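ABC-type transport system, sugar-family extracellular solute-binding protein (PDB 6HNI) binds tyrosine as a lipoprotein with adhesive properties and probably delivers it to an ABC-type transport system. Local coordinates at residues Met70-Ala81 / Pro94-Thr103; Asn131-Val139 / Tyr258-Met268. The protein carries 1 engineered substitution. All coordinates share one frame; numbering follows the deposited sequence.

Contact 1: residues Met70-Ala81 / Pro94-Thr103; sequences MPTTQSIASKFA and PSAQAAFNAT
Ala77, Ala98 and Ala102 form the close centre of a helix pair in the α/β lobe of this periplasmic-binding-protein fold. Helices 70-82 and 93-102 connect successive strands of the five-stranded parallel sheet, 59-65 to 87-91 and 87-91 to 108-113. Their segment axes approach to 8.2 Å at a crossing angle of -42°, a closeness that the small methyl side chains permit. The Ala77 methyl is a bump set in the hollow between Ala98, Ala99 and Ala102: its CB lies 3.5 Å from Ala98 O and is close to the Ala102 CB as well. Bumps from the other helix answer it. Ala98 CB rests 3.3 Å from Thr73 O, in a recess roofed on the outer side by the Gln74 amide, while Ala102 CB sits one turn on, 3.5 Å from Ala77 O. Gln74 bends at its second torsion (chi2 -82°), folding its amide over Ala98, with NE2 3.7 Å from the Ala98 methyl. Farther along, the Ala81 methyl meets Ala102 O and the CB of Thr103, where the second helix gives out. At the opposite end the sulfur of Met70 lies against the ring of Pro94, SD to CB 3.7 Å, and Pro94 also touches the bound tyrosine. Ile76 and Phe80 turn to the sheet instead, onto strands 24-30 and 59-65. Between Thr73 and Ser95 a water bridges the two main chains, donating to Thr73 O and to Ser95 O. The Thr73 hydroxyl is turned back on its own helix: OG1 donates to Met70 O over 2.7 Å, meeting a lone pair in the carbonyl plane at a C=O...O angle of 140°.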
loop_
_atom_site.group_PDB
_atom_site.type_symbol
_atom_site.label_atom_id
_atom_site.label_comp_id
_atom_site.label_asym_id
_atom_site.label_seq_id
_atom_site.Cartn_x
_atom_site.Cartn_y
_atom_site.Cartn_z
ATOM N N MET A 70 3.490 14.414 6.931
ATOM C CA MET A 70 2.440 14.946 6.070
ATOM C C MET A 70 2.704 16.342 5.532
ATOM O O MET A 70 2.516 16.562 4.312
ATOM C CB MET A 70 1.048 14.839 6.675
ATOM C CG MET A 70 0.634 13.404 6.930
ATOM S SD MET A 70 0.531 12.365 5.472
ATOM C CE MET A 70 0.803 10.780 6.252
ATOM N N PRO A 71 3.269 17.264 6.320
ATOM C CA PRO A 71 3.599 18.560 5.744
ATOM C C PRO A 71 4.615 18.497 4.595
ATOM O O PRO A 71 4.540 19.308 3.634
ATOM C CB PRO A 71 4.182 19.344 6.909
ATOM C CG PRO A 71 3.473 18.777 8.079
ATOM C CD PRO A 71 3.282 17.310 7.799
ATOM N N THR A 72 5.555 17.557 4.713
ATOM C CA THR A 72 6.580 17.408 3.702
ATOM C C THR A 72 5.952 16.846 2.440
ATOM O O THR A 72 6.419 17.199 1.322
ATOM C CB THR A 72 7.743 16.556 4.208
ATOM O OG1 THR A 72 8.219 17.125 5.443
ATOM C CG2 THR A 72 8.906 16.537 3.227
ATOM N N THR A 73 4.923 16.020 2.485
ATOM C CA THR A 73 4.263 15.600 1.205
ATOM C C THR A 73 3.764 16.828 0.486
ATOM O O THR A 73 3.770 16.875 -0.799
ATOM C CB THR A 73 3.070 14.605 1.382
ATOM O OG1 THR A 73 1.976 15.227 2.044
ATOM C CG2 THR A 73 3.494 13.383 2.109
ATOM N N GLN A 74 3.321 17.838 1.214
ATOM C CA GLN A 74 2.762 19.038 0.605
ATOM C C GLN A 74 3.852 19.963 0.093
ATOM O O GLN A 74 3.701 20.502 -1.026
ATOM C CB GLN A 74 1.888 19.768 1.625
ATOM C CG GLN A 74 0.698 18.911 2.066
ATOM C CD GLN A 74 -0.481 18.937 1.135
ATOM O OE1 GLN A 74 -0.585 19.754 0.215
ATOM N NE2 GLN A 74 -1.427 18.015 1.373
ATOM N N SER A 75 4.943 20.133 0.815
ATOM C CA SER A 75 6.054 20.975 0.323
ATOM C C SER A 75 6.727 20.328 -0.866
ATOM O O SER A 75 7.137 21.084 -1.772
ATOM C CB SER A 75 7.071 21.275 1.418
ATOM O OG SER A 75 7.661 20.127 1.978
ATOM N N ILE A 76 6.885 19.014 -0.902
ATOM C CA ILE A 76 7.496 18.345 -2.094
ATOM C C ILE A 76 6.624 18.686 -3.273
ATOM O O ILE A 76 7.159 19.008 -4.370
ATOM C CB ILE A 76 7.580 16.815 -1.885
ATOM C CG1 ILE A 76 8.664 16.462 -0.833
ATOM C CG2 ILE A 76 7.749 16.088 -3.198
ATOM C CD1 ILE A 76 8.606 15.062 -0.305
ATOM N N ALA A 77 5.324 18.513 -3.143
ATOM C CA ALA A 77 4.384 18.688 -4.268
ATOM C C ALA A 77 4.371 20.111 -4.725
ATOM O O ALA A 77 4.387 20.400 -5.946
ATOM C CB ALA A 77 2.995 18.233 -3.893
ATOM N N SER A 78 4.342 21.060 -3.820
ATOM C CA SER A 78 4.435 22.471 -4.122
ATOM C C SER A 78 5.687 22.805 -4.971
ATOM O O SER A 78 5.590 23.559 -5.940
ATOM C CB SER A 78 4.487 23.296 -2.821
ATOM O OG SER A 78 4.671 24.673 -3.083
ATOM N N LYS A 79 6.829 22.266 -4.561
ATOM C CA LYS A 79 8.080 22.540 -5.249
ATOM C C LYS A 79 8.064 21.862 -6.630
ATOM O O LYS A 79 8.540 22.459 -7.612
ATOM C CB LYS A 79 9.249 22.048 -4.401
ATOM C CG LYS A 79 10.627 22.307 -4.982
ATOM C CD LYS A 79 10.831 23.783 -5.242
ATOM C CE LYS A 79 12.309 24.195 -5.363
ATOM N NZ LYS A 79 13.067 23.353 -6.327
ATOM N N PHE A 80 7.549 20.661 -6.774
ATOM C CA PHE A 80 7.401 20.060 -8.101
ATOM C C PHE A 80 6.530 20.896 -8.993
ATOM O O PHE A 80 6.866 21.051 -10.235
ATOM C CB PHE A 80 6.787 18.660 -8.037
ATOM C CG PHE A 80 7.671 17.566 -7.531
ATOM C CD1 PHE A 80 9.043 17.699 -7.365
ATOM C CD2 PHE A 80 7.113 16.318 -7.279
ATOM C CE1 PHE A 80 9.831 16.645 -6.950
ATOM C CE2 PHE A 80 7.898 15.266 -6.850
ATOM C CZ PHE A 80 9.240 15.410 -6.644
ATOM N N ALA A 81 5.460 21.495 -8.526
ATOM C CA ALA A 81 4.585 22.330 -9.311
ATOM C C ALA A 81 5.313 23.620 -9.718
ATOM O O ALA A 81 5.309 24.016 -10.914
ATOM C CB ALA A 81 3.277 22.614 -8.590
ATOM N N PRO A 94 -1.549 9.633 0.560
ATOM C CA PRO A 94 -1.131 10.969 0.998
ATOM C C PRO A 94 -0.247 11.749 0.007
ATOM O O PRO A 94 -0.453 12.967 -0.195
ATOM C CB PRO A 94 -0.449 10.705 2.358
ATOM C CG PRO A 94 -0.998 9.388 2.801
ATOM C CD PRO A 94 -1.156 8.602 1.518
ATOM N N SER A 95 0.699 11.042 -0.618
ATOM C CA SER A 95 1.559 11.744 -1.570
ATOM C C SER A 95 0.793 12.206 -2.824
ATOM O O SER A 95 1.011 13.310 -3.300
ATOM C CB SER A 95 2.699 10.808 -1.945
ATOM O OG SER A 95 3.509 10.415 -0.833
ATOM N N ALA A 96 -0.133 11.361 -3.276
ATOM C CA ALA A 96 -0.986 11.684 -4.413
ATOM C C ALA A 96 -1.933 12.824 -4.155
ATOM O O ALA A 96 -2.164 13.684 -4.980
ATOM C CB ALA A 96 -1.721 10.451 -4.883
ATOM N N GLN A 97 -2.553 12.796 -2.951
ATOM C CA GLN A 97 -3.459 13.877 -2.593
ATOM C C GLN A 97 -2.744 15.226 -2.537
ATOM O O GLN A 97 -3.289 16.240 -3.015
ATOM C CB GLN A 97 -4.189 13.599 -1.254
ATOM C CG GLN A 97 -5.196 12.512 -1.400
ATOM C CD GLN A 97 -5.930 12.264 -0.075
ATOM O OE1 GLN A 97 -5.274 12.044 0.958
ATOM N NE2 GLN A 97 -7.254 12.207 -0.143
ATOM N N ALA A 98 -1.533 15.215 -1.999
ATOM C CA ALA A 98 -0.733 16.427 -1.968
ATOM C C ALA A 98 -0.387 16.948 -3.392
ATOM O O ALA A 98 -0.458 18.116 -3.637
ATOM C CB ALA A 98 0.519 16.227 -1.172
ATOM N N ALA A 99 0.034 16.021 -4.261
ATOM C CA ALA A 99 0.382 16.370 -5.657
ATOM C C ALA A 99 -0.845 16.996 -6.334
ATOM O O ALA A 99 -0.748 18.048 -6.961
ATOM C CB ALA A 99 0.834 15.126 -6.370
ATOM N N PHE A 100 -2.022 16.382 -6.150
ATOM C CA PHE A 100 -3.245 16.890 -6.735
ATOM C C PHE A 100 -3.649 18.269 -6.189
ATOM O O PHE A 100 -4.117 19.142 -6.938
ATOM C CB PHE A 100 -4.347 15.833 -6.647
ATOM C CG PHE A 100 -5.651 16.190 -7.336
ATOM C CD1 PHE A 100 -5.695 16.436 -8.723
ATOM C CD2 PHE A 100 -6.841 16.253 -6.627
ATOM C CE1 PHE A 100 -6.902 16.722 -9.343
ATOM C CE2 PHE A 100 -8.036 16.514 -7.250
ATOM C CZ PHE A 100 -8.078 16.740 -8.611
ATOM N N ASN A 101 -3.449 18.484 -4.887
ATOM C CA ASN A 101 -3.669 19.778 -4.343
ATOM C C ASN A 101 -2.727 20.821 -4.920
ATOM O O ASN A 101 -3.118 21.960 -5.096
ATOM C CB ASN A 101 -3.517 19.739 -2.798
ATOM C CG ASN A 101 -4.632 18.977 -2.099
ATOM O OD1 ASN A 101 -5.687 18.694 -2.659
ATOM N ND2 ASN A 101 -4.390 18.685 -0.833
ATOM N N ALA A 102 -1.484 20.433 -5.145
ATOM C CA ALA A 102 -0.448 21.356 -5.624
ATOM C C ALA A 102 -0.634 21.803 -7.079
ATOM O O ALA A 102 -0.280 22.919 -7.396
ATOM C CB ALA A 102 0.924 20.763 -5.466
ATOM N N THR A 103 -1.168 20.916 -7.915
ATOM C CA THR A 103 -1.303 21.211 -9.358
ATOM C C THR A 103 -2.472 20.454 -10.002
ATOM O O THR A 103 -2.641 19.264 -9.789
ATOM C CB THR A 103 0.024 20.883 -10.099
ATOM O OG1 THR A 103 -0.114 21.238 -11.501
ATOM C CG2 THR A 103 0.414 19.473 -10.013
HETATM O O HOH W 1 3.514 14.782 -2.672
#

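Contact 2: residues Asn131-Val139 / Tyr258-Met268; sequences NVSGTSDFV and YEKLGYKTGEM. With TYR (tyrosine), chain B.
A single carboxylate oxygen, Asp137 OD2, receives both a phenol of the protein and the amino group of the bound tyrosine. Tyr258 OH donates to Asp137 OD2 over 2.6 Å, arriving on the anti side and 25° out of the carboxylate plane, and the ligand N gives OD2 a second bond of 2.8 Å, with a weaker one to OD1. The carboxylate stands almost upright to the phenol ring, 85° between planes, with OD2 at the ring edge. Asp137 CG lies between its backbone N and carbonyl carbon (chi1 65°), which turns the acid toward Tyr258 and the ligand. A water donates to both Tyr258 OH and Asp137 O, giving the phenol hydroxyl two polar partners; the negative charge of Asp137 would be expected to favour a ligand ammonium, as in other amino-acid-binding proteins. Deeper in, the hydroxyls of Thr135 and Thr265 pair at 2.7 Å between their OG1 atoms. Thr265 OG1 donates to Leu261 O at 2.8 Å, and that carbonyl takes Thr265 N from the other face of its plane, while Thr135 OG1 has a further partner in Thr111. Leu261 fills the step between the two polar centres: its CG packs 3.6 Å from Thr135 OG1, and its methyls reach Ser136 O and Asp137 CB. At the far end the Met268 side chain lies over the Gly134 backbone, CE 3.4 Å from Gly134 O; the Gly134 backbone angles would press a CB against Ser133 O. Helix 258-273 runs nearly antiparallel to 132-136, the edge strand of the five-stranded sheet, with strand 108-113 on the strand's inner flank, the backbone of Ala284 hydrogen-bonded to Gly134, and helix 35-50 packed alongside through Tyr258 and Tyr263.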
loop_
_atom_site.group_PDB
_atom_site.type_symbol
_atom_site.label_atom_id
_atom_site.label_comp_id
_atom_site.label_asym_id
_atom_site.label_seq_id
_atom_site.Cartn_x
_atom_site.Cartn_y
_atom_site.Cartn_z
ATOM N N ASN A 131 -6.337 15.548 -13.979
ATOM C CA ASN A 131 -4.949 15.372 -14.360
ATOM C C ASN A 131 -4.247 14.166 -13.737
ATOM O O ASN A 131 -3.025 14.100 -13.700
ATOM C CB ASN A 131 -4.110 16.642 -14.135
ATOM C CG ASN A 131 -4.070 17.108 -12.657
ATOM O OD1 ASN A 131 -5.126 17.249 -12.053
ATOM N ND2 ASN A 131 -2.893 17.452 -12.161
ATOM N N VAL A 132 -5.034 13.220 -13.217
ATOM C CA VAL A 132 -4.502 12.064 -12.506
ATOM C C VAL A 132 -4.916 10.742 -13.151
ATOM O O VAL A 132 -6.076 10.558 -13.460
ATOM C CB VAL A 132 -5.017 12.028 -11.037
ATOM C CG1 VAL A 132 -4.374 10.876 -10.300
ATOM C CG2 VAL A 132 -4.684 13.363 -10.380
ATOM N N SER A 133 -3.964 9.826 -13.314
ATOM C CA SER A 133 -4.250 8.426 -13.600
ATOM C C SER A 133 -3.163 7.568 -12.968
ATOM O O SER A 133 -2.401 8.070 -12.112
ATOM C CB SER A 133 -4.402 8.146 -15.092
ATOM O OG SER A 133 -4.913 6.818 -15.233
ATOM N N GLY A 134 -3.121 6.278 -13.265
ATOM C CA GLY A 134 -2.112 5.400 -12.773
ATOM C C GLY A 134 -2.670 4.062 -12.360
ATOM O O GLY A 134 -3.515 3.511 -12.997
ATOM N N THR A 135 -2.146 3.589 -11.230
ATOM C CA THR A 135 -2.521 2.290 -10.716
ATOM C C THR A 135 -3.055 2.418 -9.253
ATOM O O THR A 135 -2.663 3.319 -8.527
ATOM C CB THR A 135 -1.359 1.291 -10.692
ATOM O OG1 THR A 135 -0.222 1.872 -10.072
ATOM C CG2 THR A 135 -0.949 0.891 -12.136
ATOM N N SER A 136 -3.929 1.475 -8.976
ATOM C CA SER A 136 -4.503 1.305 -7.620
ATOM C C SER A 136 -4.043 -0.025 -7.113
ATOM O O SER A 136 -4.043 -1.045 -7.794
ATOM C CB SER A 136 -6.002 1.396 -7.732
ATOM O OG SER A 136 -6.582 0.861 -6.481
ATOM N N ASP A 137 -3.742 -0.041 -5.779
ATOM C CA ASP A 137 -3.401 -1.265 -5.059
ATOM C C ASP A 137 -4.610 -1.841 -4.349
ATOM O O ASP A 137 -4.429 -2.570 -3.335
ATOM C CB ASP A 137 -2.216 -1.111 -4.103
ATOM C CG ASP A 137 -2.486 -0.150 -2.928
ATOM O OD1 ASP A 137 -3.449 0.617 -3.014
ATOM O OD2 ASP A 137 -1.622 -0.191 -2.002
ATOM N N PHE A 138 -5.808 -1.585 -4.825
ATOM C CA PHE A 138 -6.994 -2.268 -4.310
ATOM C C PHE A 138 -6.806 -3.758 -4.279
ATOM O O PHE A 138 -6.342 -4.394 -5.237
ATOM C CB PHE A 138 -8.244 -1.961 -5.143
ATOM C CG PHE A 138 -9.421 -2.753 -4.680
ATOM C CD1 PHE A 138 -10.106 -2.359 -3.552
ATOM C CD2 PHE A 138 -9.761 -3.936 -5.281
ATOM C CE1 PHE A 138 -11.148 -3.146 -3.046
ATOM C CE2 PHE A 138 -10.787 -4.729 -4.801
ATOM C CZ PHE A 138 -11.479 -4.332 -3.690
ATOM N N VAL A 139 -7.179 -4.375 -3.138
ATOM C CA VAL A 139 -7.259 -5.803 -2.979
ATOM C C VAL A 139 -8.439 -6.114 -2.093
ATOM O O VAL A 139 -8.688 -5.354 -1.157
ATOM C CB VAL A 139 -5.944 -6.392 -2.391
ATOM C CG1 VAL A 139 -5.608 -5.887 -0.952
ATOM C CG2 VAL A 139 -5.917 -7.914 -2.516
ATOM N N TYR A 258 3.895 -5.396 -5.841
ATOM C CA TYR A 258 3.986 -3.942 -5.977
ATOM C C TYR A 258 5.053 -3.481 -7.004
ATOM O O TYR A 258 4.868 -2.439 -7.638
ATOM C CB TYR A 258 4.242 -3.306 -4.615
ATOM C CG TYR A 258 2.951 -3.064 -3.831
ATOM C CD1 TYR A 258 2.338 -4.115 -3.120
ATOM C CD2 TYR A 258 2.356 -1.843 -3.796
ATOM C CE1 TYR A 258 1.179 -3.889 -2.426
ATOM C CE2 TYR A 258 1.193 -1.608 -3.030
ATOM C CZ TYR A 258 0.615 -2.670 -2.385
ATOM O OH TYR A 258 -0.533 -2.471 -1.607
ATOM N N GLU A 259 6.109 -4.265 -7.162
ATOM C CA GLU A 259 7.088 -3.929 -8.235
ATOM C C GLU A 259 6.375 -3.993 -9.570
ATOM O O GLU A 259 6.580 -3.095 -10.436
ATOM C CB GLU A 259 8.283 -4.844 -8.183
ATOM C CG GLU A 259 9.324 -4.335 -9.207
ATOM C CD GLU A 259 10.685 -5.031 -9.174
ATOM O OE1 GLU A 259 11.095 -5.619 -8.135
ATOM O OE2 GLU A 259 11.384 -4.939 -10.215
ATOM N N LYS A 260 5.595 -5.031 -9.825
ATOM C CA LYS A 260 4.820 -5.109 -11.099
ATOM C C LYS A 260 3.845 -3.972 -11.249
ATOM O O LYS A 260 3.570 -3.474 -12.359
ATOM C CB LYS A 260 4.142 -6.459 -11.290
ATOM C CG LYS A 260 5.117 -7.623 -11.357
ATOM C CD LYS A 260 4.424 -8.954 -11.531
ATOM C CE LYS A 260 5.402 -10.088 -11.697
ATOM N NZ LYS A 260 4.677 -11.258 -12.223
ATOM N N LEU A 261 3.208 -3.564 -10.157
ATOM C CA LEU A 261 2.278 -2.423 -10.178
ATOM C C LEU A 261 3.000 -1.116 -10.575
ATOM O O LEU A 261 2.464 -0.328 -11.359
ATOM C CB LEU A 261 1.539 -2.280 -8.828
ATOM C CG LEU A 261 0.257 -1.470 -8.831
ATOM C CD1 LEU A 261 -0.897 -2.281 -9.431
ATOM C CD2 LEU A 261 -0.119 -1.042 -7.383
ATOM N N GLY A 262 4.189 -0.926 -10.026
ATOM C CA GLY A 262 5.030 0.206 -10.379
ATOM C C GLY A 262 5.496 0.187 -11.843
ATOM O O GLY A 262 5.472 1.220 -12.502
ATOM N N TYR A 263 5.796 -1.006 -12.292
ATOM C CA TYR A 263 6.264 -1.200 -13.706
ATOM C C TYR A 263 5.108 -0.808 -14.612
ATOM O O TYR A 263 5.310 -0.066 -15.606
ATOM C CB TYR A 263 6.662 -2.647 -13.865
ATOM C CG TYR A 263 7.287 -2.895 -15.213
ATOM C CD1 TYR A 263 6.489 -3.022 -16.330
ATOM C CD2 TYR A 263 8.684 -2.912 -15.374
ATOM C CE1 TYR A 263 7.060 -3.206 -17.614
ATOM C CE2 TYR A 263 9.266 -3.106 -16.640
ATOM C CZ TYR A 263 8.433 -3.231 -17.730
ATOM O OH TYR A 263 9.018 -3.365 -19.009
ATOM N N LYS A 264 3.878 -1.251 -14.351
ATOM C CA LYS A 264 2.705 -0.851 -15.125
ATOM C C LYS A 264 2.552 0.661 -15.133
ATOM O O LYS A 264 2.268 1.300 -16.151
ATOM C CB LYS A 264 1.415 -1.553 -14.586
ATOM C CG LYS A 264 0.115 -1.042 -15.149
ATOM C CD LYS A 264 -0.036 -1.410 -16.618
ATOM C CE LYS A 264 -1.408 -0.961 -17.131
ATOM N NZ LYS A 264 -1.523 -1.344 -18.569
ATOM N N THR A 265 2.726 1.293 -13.967
ATOM C CA THR A 265 2.622 2.734 -13.895
ATOM C C THR A 265 3.706 3.437 -14.807
ATOM O O THR A 265 3.425 4.489 -15.401
ATOM C CB THR A 265 2.768 3.246 -12.444
ATOM O OG1 THR A 265 1.931 2.438 -11.553
ATOM C CG2 THR A 265 2.296 4.647 -12.344
ATOM N N GLY A 266 4.897 2.860 -14.823
ATOM C CA GLY A 266 5.959 3.381 -15.701
ATOM C C GLY A 266 5.557 3.240 -17.152
ATOM O O GLY A 266 5.853 4.156 -17.954
ATOM N N GLU A 267 4.915 2.152 -17.536
ATOM C CA GLU A 267 4.416 2.038 -18.927
ATOM C C GLU A 267 3.399 3.113 -19.216
ATOM O O GLU A 267 3.382 3.705 -20.304
ATOM C CB GLU A 267 3.815 0.688 -19.210
ATOM C CG GLU A 267 4.760 -0.466 -19.121
ATOM C CD GLU A 267 4.139 -1.768 -19.606
ATOM O OE1 GLU A 267 2.978 -2.047 -19.243
ATOM O OE2 GLU A 267 4.819 -2.528 -20.352
ATOM N N MET A 268 2.540 3.490 -18.240
ATOM C CA MET A 268 1.600 4.551 -18.437
ATOM C C MET A 268 2.304 5.894 -18.512
ATOM O O MET A 268 1.933 6.765 -19.314
ATOM C CB MET A 268 0.602 4.558 -17.242
ATOM C CG MET A 268 -0.221 3.302 -17.199
ATOM S SD MET A 268 -1.259 3.035 -15.742
ATOM C CE MET A 268 -2.582 4.115 -16.178
HETATM N N TYR B . -2.614 1.576 -0.035
HETATM C CA TYR B . -1.820 2.635 0.615
HETATM C C TYR B . -2.324 3.997 0.164
HETATM O O TYR B . -1.678 4.988 0.482
HETATM C CB TYR B . -0.300 2.410 0.481
HETATM C CG TYR B . 0.168 1.187 1.197
HETATM C CD1 TYR B . 0.114 1.142 2.621
HETATM C CD2 TYR B . 0.593 0.055 0.568
HETATM C CE1 TYR B . 0.463 -0.004 3.288
HETATM C CE2 TYR B . 0.950 -1.102 1.225
HETATM C CZ TYR B . 0.875 -1.135 2.637
HETATM O OH TYR B . 1.220 -2.288 3.315
HETATM O OXT TYR B . -3.389 4.094 -0.408
HETATM O O HOH W 2 -2.666 -4.227 -2.032
#

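How the contacts relate
Both contacts belong to the same five-stranded lobe, with their helices on opposite faces of its sheet: 70-82 and 93-102 on one, 258-273 on the other. Contact 1 joins two neighbouring crossover helices near the surface, 18 Å from the chain centre, and relies on alanine methyls against backbone, with one water linking main chains. Contact 2 lies buried at 11 Å from that centre and pairs an edge strand with a helix 119 residues later in sequence, using hydroxyls and a carboxylate that continues into the tyrosine pocket. Contact 1 meets that pocket merely through Pro94. The two share no element, yet they touch: Asn131 ND2 is probably hydrogen-bonded to Thr103 O, and Val132 packs on Phe100.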